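PDB 3KXP: 2-(acetamidomethylene)succinate hydrolase from Mesorhizobium loti, which catalyses the last step of vitamin B6 degradation, hydrolysing (E)-2-(acetamidomethylene)succinate to succinic semialdehyde, acetate, ammonia and carbon dioxide. Local coordinates for residues I49-D54 / L60-K65; D166-I171 / P249-V254; I260-G263 / L268-A271. All blocks are in the same frame, centred on the assembly; numbering follows the deposited sequence.

Interaction 1 (I49-D54 / L60-K65)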
loop_
_atom_site.group_PDB
_atom_site.type_symbol
_atom_site.label_atom_id
_atom_site.label_comp_id
_atom_site.label_asym_id
_atom_site.label_seq_id
_atom_site.Cartn_x
_atom_site.Cartn_y
_atom_site.Cartn_z
ATOM N N ILE A 49 -13.627 19.246 -19.475
ATOM C CA ILE A 49 -14.627 19.256 -20.525
ATOM C C ILE A 49 -15.570 18.094 -20.238
ATOM O O ILE A 49 -15.128 16.993 -19.901
ATOM C CB ILE A 49 -13.980 19.109 -21.930
ATOM C CG1 ILE A 49 -13.517 17.667 -22.179
ATOM C CG2 ILE A 49 -12.785 20.058 -22.039
ATOM C CD1 ILE A 49 -14.596 16.730 -22.737
ATOM N N SER A 50 -16.868 18.347 -20.344
ATOM C CA SER A 50 -17.865 17.318 -20.088
ATOM C C SER A 50 -18.431 16.846 -21.408
ATOM O O SER A 50 -18.594 17.638 -22.331
ATOM C CB SER A 50 -18.998 17.873 -19.227
ATOM O OG SER A 50 -18.520 18.387 -18.000
ATOM N N ARG A 51 -18.718 15.555 -21.503
ATOM C CA ARG A 51 -19.281 14.999 -22.724
ATOM C C ARG A 51 -19.884 13.640 -22.434
ATOM O O ARG A 51 -19.409 12.910 -21.567
ATOM C CB ARG A 51 -18.210 14.874 -23.817
ATOM C CG ARG A 51 -17.268 13.668 -23.706
ATOM C CD ARG A 51 -16.105 13.800 -24.693
ATOM N NE ARG A 51 -15.221 12.634 -24.736
ATOM C CZ ARG A 51 -15.475 11.519 -25.420
ATOM N NH1 ARG A 51 -16.597 11.409 -26.127
ATOM N NH2 ARG A 51 -14.599 10.520 -25.414
ATOM N N ARG A 52 -20.950 13.311 -23.149
ATOM C CA ARG A 52 -21.593 12.028 -22.963
ATOM C C ARG A 52 -20.941 11.067 -23.945
ATOM O O ARG A 52 -20.869 11.335 -25.147
ATOM C CB ARG A 52 -23.098 12.139 -23.215
ATOM C CG ARG A 52 -23.808 13.133 -22.304
ATOM C CD ARG A 52 -25.311 12.984 -22.413
ATOM N NE ARG A 52 -25.763 11.798 -21.703
ATOM C CZ ARG A 52 -26.638 10.914 -22.171
ATOM N NH1 ARG A 52 -27.177 11.060 -23.369
ATOM N NH2 ARG A 52 -26.971 9.874 -21.426
ATOM N N VAL A 53 -20.439 9.958 -23.417
ATOM C CA VAL A 53 -19.767 8.965 -24.229
ATOM C C VAL A 53 -20.627 7.743 -24.439
ATOM O O VAL A 53 -21.092 7.122 -23.486
ATOM C CB VAL A 53 -18.454 8.521 -23.575
ATOM C CG1 VAL A 53 -17.713 7.552 -24.494
ATOM C CG2 VAL A 53 -17.596 9.742 -23.268
ATOM N N ASP A 54 -20.839 7.407 -25.703
ATOM C CA ASP A 54 -21.623 6.239 -26.055
ATOM C C ASP A 54 -20.643 5.077 -26.017
ATOM O O ASP A 54 -19.685 5.045 -26.782
ATOM C CB ASP A 54 -22.208 6.414 -27.458
ATOM C CG ASP A 54 -23.125 5.274 -27.867
ATOM O OD1 ASP A 54 -23.789 5.406 -28.920
ATOM O OD2 ASP A 54 -23.181 4.252 -27.153
ATOM N N LEU A 60 -22.672 7.352 -21.110
ATOM C CA LEU A 60 -22.287 7.926 -19.826
ATOM C C LEU A 60 -21.704 9.316 -19.965
ATOM O O LEU A 60 -21.066 9.623 -20.964
ATOM C CB LEU A 60 -21.250 7.029 -19.144
ATOM C CG LEU A 60 -21.665 5.588 -18.849
ATOM C CD1 LEU A 60 -20.476 4.807 -18.303
ATOM C CD2 LEU A 60 -22.815 5.585 -17.861
ATOM N N ASN A 61 -21.924 10.158 -18.959
ATOM C CA ASN A 61 -21.373 11.509 -18.960
ATOM C C ASN A 61 -20.035 11.459 -18.218
ATOM O O ASN A 61 -19.919 10.783 -17.194
ATOM C CB ASN A 61 -22.314 12.480 -18.245
ATOM C CG ASN A 61 -21.798 13.906 -18.266
ATOM O OD1 ASN A 61 -21.579 14.470 -19.333
ATOM N ND2 ASN A 61 -21.596 14.495 -17.085
ATOM N N VAL A 62 -19.028 12.157 -18.732
ATOM C CA VAL A 62 -17.719 12.162 -18.090
ATOM C C VAL A 62 -17.100 13.556 -18.098
ATOM O O VAL A 62 -17.529 14.427 -18.853
ATOM C CB VAL A 62 -16.746 11.165 -18.782
ATOM C CG1 VAL A 62 -17.355 9.771 -18.800
ATOM C CG2 VAL A 62 -16.438 11.620 -20.198
ATOM N N ARG A 63 -16.107 13.754 -17.233
ATOM C CA ARG A 63 -15.386 15.020 -17.106
ATOM C C ARG A 63 -13.914 14.684 -17.319
ATOM O O ARG A 63 -13.343 13.905 -16.554
ATOM C CB ARG A 63 -15.576 15.604 -15.704
ATOM C CG ARG A 63 -17.016 15.895 -15.340
ATOM C CD ARG A 63 -17.158 16.271 -13.871
ATOM N NE ARG A 63 -18.535 16.623 -13.526
ATOM C CZ ARG A 63 -19.031 17.859 -13.559
ATOM N NH1 ARG A 63 -18.258 18.879 -13.921
ATOM N NH2 ARG A 63 -20.303 18.077 -13.227
ATOM N N GLU A 64 -13.302 15.267 -18.343
ATOM C CA GLU A 64 -11.911 14.968 -18.649
ATOM C C GLU A 64 -10.957 16.137 -18.500
ATOM O O GLU A 64 -11.345 17.295 -18.631
ATOM C CB GLU A 64 -11.775 14.465 -20.084
ATOM C CG GLU A 64 -12.744 13.382 -20.502
ATOM C CD GLU A 64 -12.623 13.069 -21.991
ATOM O OE1 GLU A 64 -11.504 12.710 -22.431
ATOM O OE2 GLU A 64 -13.640 13.190 -22.719
ATOM N N LYS A 65 -9.691 15.803 -18.267
ATOM C CA LYS A 65 -8.631 16.790 -18.132
ATOM C C LYS A 65 -7.267 16.119 -18.019
ATOM O O LYS A 65 -7.145 15.016 -17.492
ATOM C CB LYS A 65 -8.870 17.683 -16.915
ATOM C CG LYS A 65 -7.812 18.760 -16.750
ATOM C CD LYS A 65 -8.130 19.712 -15.617
ATOM C CE LYS A 65 -7.024 20.736 -15.477
ATOM N NZ LYS A 65 -6.745 21.367 -16.792
HETATM O O HOH W 1 -21.153 17.354 -16.843
#
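Glu-64 and Ile-49 pair near one end of an antiparallel beta hairpin, Ile-49 N bonding to Glu-64 O and Glu-64 N returning a straighter bond to Ile-49 O at 3.0 Å. From there the extended side chain of Glu-64 comes back towards the other strand, and its OE2 takes the N-H of Arg-51 NE at 2.6 Å in a salt bridge. That oxygen lies close to the guanidinium plane, yet the two flat groups are turned 51° apart and NE alone does the gripping. Arg-51 presents NE because CG sits between the backbone N and the carbonyl carbon (chi1 79°) and the chain then runs straight, with Val-53 CG2 over one guanidinium face. Since Glu-64 OE1 also forms a salt bridge with Arg-133 NH2, this buried acid probably stays ionised. A leucine in place of Arg-51 would probably leave Glu-64 OE2 without its charged mate. Ile-49 adds an apolar flank, its CD1 3.7 Å from Glu-64 OE2. Towards the turn, Leu-60 N bonds to Val-53 O at 2.9 Å; the branched side chain of Leu-60 shares the face of Val-53 and Val-62 and suits the apolar ground against Val-100. Strand 49-54 is the outermost of the main sheet within the chain, strand 59-65 joins it to strand 96-100, and Leu-131 and Thr-130 of helix 117-131 pack on Arg-51 and Val-53.

Interaction 2 (D166-I171 / P249-V254)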
loop_
_atom_site.group_PDB
_atom_site.type_symbol
_atom_site.label_atom_id
_atom_site.label_comp_id
_atom_site.label_asym_id
_atom_site.label_seq_id
_atom_site.Cartn_x
_atom_site.Cartn_y
_atom_site.Cartn_z
ATOM N N ASP A 166 -13.321 3.148 0.960
ATOM C CA ASP A 166 -14.436 2.836 1.852
ATOM C C ASP A 166 -15.556 1.890 1.426
ATOM O O ASP A 166 -16.738 2.248 1.499
ATOM C CB ASP A 166 -15.062 4.137 2.362
ATOM C CG ASP A 166 -15.291 4.115 3.866
ATOM O OD1 ASP A 166 -14.290 4.024 4.609
ATOM O OD2 ASP A 166 -16.457 4.176 4.313
ATOM N N PHE A 167 -15.186 0.690 0.983
ATOM C CA PHE A 167 -16.163 -0.324 0.622
ATOM C C PHE A 167 -15.477 -1.655 0.438
ATOM O O PHE A 167 -14.829 -1.913 -0.576
ATOM C CB PHE A 167 -16.949 0.031 -0.643
ATOM C CG PHE A 167 -18.274 -0.690 -0.732
ATOM C CD1 PHE A 167 -18.322 -2.063 -0.950
ATOM C CD2 PHE A 167 -19.464 -0.011 -0.505
ATOM C CE1 PHE A 167 -19.540 -2.755 -0.932
ATOM C CE2 PHE A 167 -20.689 -0.688 -0.485
ATOM C CZ PHE A 167 -20.725 -2.067 -0.697
ATOM N N THR A 168 -15.650 -2.508 1.431
ATOM C CA THR A 168 -15.031 -3.821 1.454
ATOM C C THR A 168 -16.112 -4.879 1.640
ATOM O O THR A 168 -17.294 -4.559 1.763
ATOM C CB THR A 168 -14.088 -3.923 2.658
ATOM O OG1 THR A 168 -14.863 -3.780 3.859
ATOM C CG2 THR A 168 -13.018 -2.821 2.614
ATOM N N PRO A 169 -15.719 -6.156 1.658
ATOM C CA PRO A 169 -16.739 -7.185 1.857
ATOM C C PRO A 169 -17.012 -7.176 3.359
ATOM O O PRO A 169 -16.403 -6.390 4.090
ATOM C CB PRO A 169 -16.033 -8.476 1.430
ATOM C CG PRO A 169 -14.837 -8.012 0.614
ATOM C CD PRO A 169 -14.418 -6.763 1.331
ATOM N N TYR A 170 -17.924 -8.029 3.813
ATOM C CA TYR A 170 -18.237 -8.151 5.235
ATOM C C TYR A 170 -18.943 -6.980 5.920
ATOM O O TYR A 170 -19.041 -6.958 7.146
ATOM C CB TYR A 170 -16.964 -8.470 6.021
ATOM C CG TYR A 170 -16.165 -9.623 5.471
ATOM C CD1 TYR A 170 -14.910 -9.414 4.891
ATOM C CD2 TYR A 170 -16.664 -10.928 5.521
ATOM C CE1 TYR A 170 -14.171 -10.484 4.371
ATOM C CE2 TYR A 170 -15.934 -12.005 5.005
ATOM C CZ TYR A 170 -14.692 -11.776 4.430
ATOM O OH TYR A 170 -13.988 -12.837 3.901
ATOM N N ILE A 171 -19.425 -6.004 5.160
ATOM C CA ILE A 171 -20.131 -4.878 5.767
ATOM C C ILE A 171 -21.363 -5.436 6.486
ATOM O O ILE A 171 -22.092 -6.250 5.923
ATOM C CB ILE A 171 -20.566 -3.870 4.694
ATOM C CG1 ILE A 171 -19.322 -3.294 4.009
ATOM C CG2 ILE A 171 -21.415 -2.773 5.317
ATOM C CD1 ILE A 171 -19.624 -2.331 2.885
ATOM N N PRO A 249 -16.070 -12.795 -3.318
ATOM C CA PRO A 249 -15.457 -13.327 -4.546
ATOM C C PRO A 249 -14.605 -12.288 -5.277
ATOM O O PRO A 249 -13.507 -12.588 -5.745
ATOM C CB PRO A 249 -16.665 -13.762 -5.370
ATOM C CG PRO A 249 -17.644 -14.195 -4.311
ATOM C CD PRO A 249 -17.515 -13.088 -3.280
ATOM N N ALA A 250 -15.113 -11.060 -5.361
ATOM C CA ALA A 250 -14.400 -9.978 -6.032
ATOM C C ALA A 250 -13.065 -9.637 -5.356
ATOM O O ALA A 250 -12.061 -9.433 -6.033
ATOM C CB ALA A 250 -15.281 -8.743 -6.108
ATOM N N TYR A 251 -13.040 -9.554 -4.032
ATOM C CA TYR A 251 -11.773 -9.256 -3.366
ATOM C C TYR A 251 -10.873 -10.485 -3.356
ATOM O O TYR A 251 -9.657 -10.374 -3.463
ATOM C CB TYR A 251 -11.993 -8.769 -1.931
ATOM C CG TYR A 251 -12.154 -7.269 -1.807
ATOM C CD1 TYR A 251 -13.347 -6.639 -2.155
ATOM C CD2 TYR A 251 -11.116 -6.484 -1.308
ATOM C CE1 TYR A 251 -13.507 -5.259 -1.999
ATOM C CE2 TYR A 251 -11.263 -5.108 -1.148
ATOM C CZ TYR A 251 -12.462 -4.503 -1.491
ATOM O OH TYR A 251 -12.623 -3.150 -1.287
ATOM N N ARG A 252 -11.473 -11.660 -3.234
ATOM C CA ARG A 252 -10.707 -12.896 -3.229
ATOM C C ARG A 252 -10.032 -13.177 -4.580
ATOM O O ARG A 252 -8.901 -13.662 -4.629
ATOM C CB ARG A 252 -11.621 -14.070 -2.883
ATOM C CG ARG A 252 -10.935 -15.435 -2.901
ATOM C CD ARG A 252 -11.978 -16.539 -2.968
ATOM N NE ARG A 252 -12.745 -16.415 -4.205
ATOM C CZ ARG A 252 -14.003 -16.815 -4.355
ATOM N NH1 ARG A 252 -14.650 -17.375 -3.337
ATOM N NH2 ARG A 252 -14.619 -16.643 -5.521
ATOM N N ASP A 253 -10.709 -12.850 -5.678
ATOM C CA ASP A 253 -10.151 -13.156 -6.994
ATOM C C ASP A 253 -9.411 -12.062 -7.756
ATOM O O ASP A 253 -8.752 -12.353 -8.757
ATOM C CB ASP A 253 -11.250 -13.746 -7.889
ATOM C CG ASP A 253 -12.032 -14.863 -7.196
ATOM O OD1 ASP A 253 -11.421 -15.658 -6.443
ATOM O OD2 ASP A 253 -13.260 -14.950 -7.412
ATOM N N VAL A 254 -9.489 -10.817 -7.292
ATOM C CA VAL A 254 -8.812 -9.738 -8.004
ATOM C C VAL A 254 -7.301 -9.989 -8.062
ATOM O O VAL A 254 -6.653 -10.185 -7.038
ATOM C CB VAL A 254 -9.118 -8.347 -7.368
ATOM C CG1 VAL A 254 -8.579 -8.268 -5.942
ATOM C CG2 VAL A 254 -8.523 -7.250 -8.234
#
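Tyr-251 reaches out from its helix to the loop 166-171 and is held there in two ways. Its hydroxyl donates to Phe-167 O, with OH and O 2.6 Å apart, the donor tilted 24° from the carbonyl plane, so the backbone oxygen of the buried Phe-167 is satisfied by a side chain. Nearer the CB end of the ring, Pro-169 lies against one face: CD stands 3.8 Å from the Tyr-251 ring centroid, 16° off the ring normal, in a CH-pi contact. Pro-169 CG comes 3.4 Å from Tyr-251 CD1, the shortest approach of proline to ring. A tyrosine suits this place because it offers a broad face to the proline and a polar end to the carbonyl, while Thr-168 CG2 comes 3.9 Å from Tyr-251 OH. The loop follows strand 159-165 of the alpha/beta hydrolase fold, the strand after the one that leads to Ser-142, the inferred nucleophile, and it opens with Asp-166, the inferred acid of the catalytic triad, hydrogen-bonded to His-294. Phe-167 packs against Ser-142, so the carbonyl gripped by Tyr-251 belongs to a residue beside that serine. Within the loop, Thr-168 OG1, placed between the backbone N and the carbonyl carbon (chi1 62°), donates to Pro-169 O. The solvent side of the helix is looser: Arg-252 turns away from the loop and folds onto the exposed Asp-253, Arg-252 NE meeting Asp-253 OD1 at 2.7 Å and NH2 meeting OD2 at 2.9 Å, a side-on pair of bonds that leaves the loop untouched.

Interaction 3 (I260-G263 / L268-A271)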
loop_
_atom_site.group_PDB
_atom_site.type_symbol
_atom_site.label_atom_id
_atom_site.label_comp_id
_atom_site.label_asym_id
_atom_site.label_seq_id
_atom_site.Cartn_x
_atom_site.Cartn_y
_atom_site.Cartn_z
ATOM N N ILE A 260 -6.612 -0.485 -0.198
ATOM C CA ILE A 260 -7.850 -0.349 0.556
ATOM C C ILE A 260 -7.754 0.877 1.451
ATOM O O ILE A 260 -6.824 1.001 2.254
ATOM C CB ILE A 260 -8.115 -1.577 1.444
ATOM C CG1 ILE A 260 -8.174 -2.842 0.589
ATOM C CG2 ILE A 260 -9.425 -1.397 2.188
ATOM C CD1 ILE A 260 -8.274 -4.124 1.406
ATOM N N VAL A 261 -8.704 1.792 1.301
ATOM C CA VAL A 261 -8.715 2.995 2.116
ATOM C C VAL A 261 -9.986 3.019 2.941
ATOM O O VAL A 261 -11.082 2.862 2.399
ATOM C CB VAL A 261 -8.658 4.270 1.251
ATOM C CG1 VAL A 261 -8.775 5.497 2.133
ATOM C CG2 VAL A 261 -7.347 4.313 0.477
ATOM N N ARG A 262 -9.839 3.177 4.254
ATOM C CA ARG A 262 -11.000 3.244 5.135
ATOM C C ARG A 262 -10.923 4.501 5.973
ATOM O O ARG A 262 -9.834 4.970 6.306
ATOM C CB ARG A 262 -11.078 2.050 6.100
ATOM C CG ARG A 262 -12.368 2.075 6.935
ATOM C CD ARG A 262 -12.407 1.079 8.079
ATOM N NE ARG A 262 -11.849 1.667 9.289
ATOM C CZ ARG A 262 -12.555 2.104 10.328
ATOM N NH1 ARG A 262 -13.879 2.025 10.344
ATOM N NH2 ARG A 262 -11.919 2.642 11.353
ATOM N N GLY A 263 -12.083 5.044 6.309
ATOM C CA GLY A 263 -12.109 6.217 7.156
ATOM C C GLY A 263 -12.155 5.701 8.583
ATOM O O GLY A 263 -12.870 4.737 8.869
ATOM N N LEU A 268 -20.024 3.097 7.460
ATOM C CA LEU A 268 -20.352 2.072 6.472
ATOM C C LEU A 268 -19.386 0.897 6.628
ATOM O O LEU A 268 -19.811 -0.243 6.804
ATOM C CB LEU A 268 -20.250 2.641 5.054
ATOM C CG LEU A 268 -21.040 2.004 3.895
ATOM C CD1 LEU A 268 -20.081 1.689 2.766
ATOM C CD2 LEU A 268 -21.785 0.757 4.334
ATOM N N VAL A 269 -18.087 1.178 6.574
ATOM C CA VAL A 269 -17.078 0.134 6.728
ATOM C C VAL A 269 -16.503 0.210 8.140
ATOM O O VAL A 269 -15.765 1.138 8.474
ATOM C CB VAL A 269 -15.927 0.292 5.699
ATOM C CG1 VAL A 269 -14.818 -0.713 5.983
ATOM C CG2 VAL A 269 -16.461 0.089 4.287
ATOM N N SER A 270 -16.858 -0.772 8.964
ATOM C CA SER A 270 -16.401 -0.834 10.342
ATOM C C SER A 270 -14.982 -1.369 10.410
ATOM O O SER A 270 -14.488 -1.962 9.452
ATOM C CB SER A 270 -17.295 -1.770 11.144
ATOM O OG SER A 270 -16.988 -3.116 10.821
ATOM N N ALA A 271 -14.340 -1.174 11.557
ATOM C CA ALA A 271 -12.986 -1.669 11.758
ATOM C C ALA A 271 -12.981 -3.201 11.688
ATOM O O ALA A 271 -12.024 -3.810 11.214
ATOM C CB ALA A 271 -12.463 -1.209 13.103
#
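Arg-262 NH1 donates to Val-269 O at 2.8 Å, a fairly straight bond (159° at the hydrogen) that lies in the plane of both the guanidinium and the carbonyl. The aliphatic part of the same side chain crosses the valine at a slant, Arg-262 CD 3.7 Å from Val-269 CG1. An arginine fits because its long methylene chain can cross the valine while its end still finds the backbone oxygen. CG is anti to the backbone N (chi1 -175°), which sends the chain out from the strand, and a bend at chi3 (89°) brings the edge of the guanidinium to the carbonyl oxygen. Over the flat face of that group sits Ala-271, its CA 4.0 Å above the plane and central; a residue as small as alanine suits a place over this face. The other terminal nitrogen, NH2, makes a weak bond to Glu-264 O. Further out, Ser-270 occupies the N-cap of helix 271-280 and its OG accepts from Ala-273 N, which caps the helix start just after Val-269. Ser-266 OG is hydrogen-bonded to the amides of Leu-268 and Val-269 and also to Asp-166, whose OD1 takes the N-H of Gly-263. The loop tied down by Arg-262 thus leaves the C-terminal end of strand 258-263, one of the parallel strands of the sheet, and enters the next helix beside Asp-166 and His-294, the inferred acid and histidine of an alpha/beta hydrolase active site.

In the fold
Interaction 1 comes first along the chain, then interaction 2 and, after it, interaction 3. The hairpin of interaction 1 lies at one edge of the eight-stranded mixed sheet, whereas strand 258-263 of interaction 3 is next to the opposite edge strand, 286-289; their centres are 30 Å apart, on opposite sides of the chain's centre. Interactions 2 and 3 have centres 12 Å apart and touch: Asp-166 N lies 2.7 Å from Val-261 O, probably hydrogen-bonded, as strands 159-165 and 258-263 run parallel side by side. These two contacts therefore involve neighbouring loops at the inferred active site, while interaction 1 lies at the distant edge of the same sheet.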